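Long-range contact in putative cell adhesion protein (Bacteroides eggerthii, PDB 4GPV), which probably serves as a FimA-like fimbrial subunit, a building block of a distinct type of pilus thought to mediate cell adhesion: residues F279-F284 and G315-P320. Numbering follows the deposited sequence.
Sequences FYPILF and GGTTDP
F279 and T317 pair through their backbones as an antiparallel hydrogen-bonded pair, a compact example of how one bridge can fix an irregular loop to a strand edge. F279 N donates to T317 O at 2.8 Å, and T317 N returns a bond to F279 O at 2.9 Å. Within the loop, T317 OG1 lies opposite the backbone N about chi1 (-173°) and accepts a long but fairly straight bond from D319 N, 3.3 Å away, closing an ST turn just before P320.

Apolar packing accompanies the bridge. P320 lies against one face of the F279 ring in a CH-pi contact, its CG 3.7 Å from the ring centroid and only 7° off the normal. The phenyl is set beside its own backbone N (chi1 -60°), which leaves T317 O at its edge, in plane, while Y214 meets it edge-to-face. With the phenyl cut back to an alanine, P320 is likely to lose the surface it rests on, and a gap to open beside Y214. Two residues on, P281 CG touches T317 CG2 at 3.7 Å, the two side chains crossing at about a right angle.

The far end of Y280 returns to the loop, CE1 coming 3.5 Å from G316 N, and its OH bonds to G314 O. A CB on G316 would collide with F279 O, and its positive phi also suits glycine.

The whole is a single antiparallel beta bridge backed by a proline-aromatic CH-pi contact, joining strand 274-283 to the loop between strands 297-306 and 329-343 in the FimA-like C-terminal domain.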
loop_
_atom_site.group_PDB
_atom_site.type_symbol
_atom_site.label_atom_id
_atom_site.label_comp_id
_atom_site.label_asym_id
_atom_site.label_seq_id
_atom_site.Cartn_x
_atom_site.Cartn_y
_atom_site.Cartn_z
ATOM N N PHE A 279 -1.047 11.931 20.529
ATOM C CA PHE A 279 -0.966 10.766 19.644
ATOM C C PHE A 279 -0.557 9.505 20.374
ATOM O O PHE A 279 0.211 9.562 21.327
ATOM C CB PHE A 279 0.075 11.038 18.534
ATOM C CG PHE A 279 -0.232 12.226 17.661
ATOM C CD1 PHE A 279 0.175 13.506 18.029
ATOM C CD2 PHE A 279 -0.956 12.075 16.488
ATOM C CE1 PHE A 279 -0.128 14.611 17.227
ATOM C CE2 PHE A 279 -1.225 13.167 15.665
ATOM C CZ PHE A 279 -0.851 14.443 16.064
ATOM N N TYR A 280 -1.032 8.347 19.878
ATOM C CA TYR A 280 -0.589 7.035 20.360
ATOM C C TYR A 280 -0.006 6.385 19.107
ATOM O O TYR A 280 -0.749 5.814 18.313
ATOM C CB TYR A 280 -1.746 6.233 20.976
ATOM C CG TYR A 280 -2.457 6.969 22.087
ATOM C CD1 TYR A 280 -2.026 6.856 23.409
ATOM C CD2 TYR A 280 -3.599 7.723 21.831
ATOM C CE1 TYR A 280 -2.741 7.438 24.454
ATOM C CE2 TYR A 280 -4.298 8.355 22.869
ATOM C CZ TYR A 280 -3.862 8.211 24.180
ATOM O OH TYR A 280 -4.572 8.814 25.202
ATOM N N PRO A 281 1.291 6.620 18.822
ATOM C CA PRO A 281 1.819 6.236 17.506
ATOM C C PRO A 281 2.732 5.006 17.458
ATOM O O PRO A 281 3.254 4.550 18.485
ATOM C CB PRO A 281 2.649 7.462 17.151
ATOM C CG PRO A 281 3.166 7.958 18.493
ATOM C CD PRO A 281 2.280 7.421 19.571
ATOM N N ILE A 282 2.964 4.537 16.231
ATOM C CA ILE A 282 3.940 3.503 15.929
ATOM C C ILE A 282 4.683 3.911 14.664
ATOM O O ILE A 282 4.060 4.147 13.625
ATOM C CB ILE A 282 3.400 2.049 15.873
ATOM C CG1 ILE A 282 4.575 1.011 15.865
ATOM C CG2 ILE A 282 2.454 1.814 14.735
ATOM C CD1 ILE A 282 5.598 1.071 17.194
ATOM N N LEU A 283 6.020 4.016 14.765
ATOM C CA LEU A 283 6.874 4.367 13.624
ATOM C C LEU A 283 7.292 3.108 12.923
ATOM O O LEU A 283 7.780 2.194 13.589
ATOM C CB LEU A 283 8.137 5.136 14.080
ATOM C CG LEU A 283 8.029 6.638 14.246
ATOM C CD1 LEU A 283 7.203 6.964 15.428
ATOM C CD2 LEU A 283 9.395 7.225 14.458
ATOM N N PHE A 284 7.138 3.066 11.593
ATOM C CA PHE A 284 7.564 1.920 10.783
ATOM C C PHE A 284 9.038 2.113 10.430
ATOM O O PHE A 284 9.404 2.468 9.287
ATOM C CB PHE A 284 6.701 1.742 9.537
ATOM C CG PHE A 284 5.371 1.134 9.901
ATOM C CD1 PHE A 284 5.236 -0.244 10.043
ATOM C CD2 PHE A 284 4.271 1.942 10.170
ATOM C CE1 PHE A 284 4.002 -0.809 10.398
ATOM C CE2 PHE A 284 3.028 1.373 10.509
ATOM C CZ PHE A 284 2.919 0.007 10.646
ATOM N N GLY A 315 -1.801 9.509 28.606
ATOM C CA GLY A 315 -1.753 10.755 27.839
ATOM C C GLY A 315 -1.056 10.804 26.491
ATOM O O GLY A 315 -1.028 11.863 25.863
ATOM N N GLY A 316 -0.505 9.690 26.032
ATOM C CA GLY A 316 0.159 9.626 24.726
ATOM C C GLY A 316 1.359 10.548 24.612
ATOM O O GLY A 316 2.044 10.797 25.607
ATOM N N THR A 317 1.610 11.051 23.402
ATOM C CA THR A 317 2.702 11.970 23.094
ATOM C C THR A 317 2.239 13.140 22.241
ATOM O O THR A 317 1.318 13.008 21.443
ATOM C CB THR A 317 3.881 11.249 22.391
ATOM O OG1 THR A 317 4.960 12.182 22.272
ATOM C CG2 THR A 317 3.526 10.718 20.988
ATOM N N THR A 318 2.919 14.282 22.391
ATOM C CA THR A 318 2.643 15.481 21.596
ATOM C C THR A 318 3.328 15.390 20.228
ATOM O O THR A 318 2.919 16.102 19.314
ATOM C CB THR A 318 3.127 16.751 22.328
ATOM O OG1 THR A 318 4.543 16.697 22.414
ATOM C CG2 THR A 318 2.531 16.897 23.725
ATOM N N ASP A 319 4.399 14.568 20.097
ATOM C CA ASP A 319 5.144 14.466 18.830
ATOM C C ASP A 319 5.116 13.040 18.315
ATOM O O ASP A 319 5.869 12.199 18.793
ATOM C CB ASP A 319 6.603 14.955 18.970
ATOM C CG ASP A 319 7.337 15.127 17.639
ATOM O OD1 ASP A 319 6.764 14.778 16.589
ATOM O OD2 ASP A 319 8.474 15.631 17.651
ATOM N N PRO A 320 4.280 12.770 17.303
ATOM C CA PRO A 320 4.192 11.396 16.790
ATOM C C PRO A 320 5.406 10.994 15.966
ATOM O O PRO A 320 5.553 9.817 15.686
ATOM C CB PRO A 320 2.936 11.426 15.927
ATOM C CG PRO A 320 2.857 12.833 15.436
ATOM C CD PRO A 320 3.367 13.679 16.583
#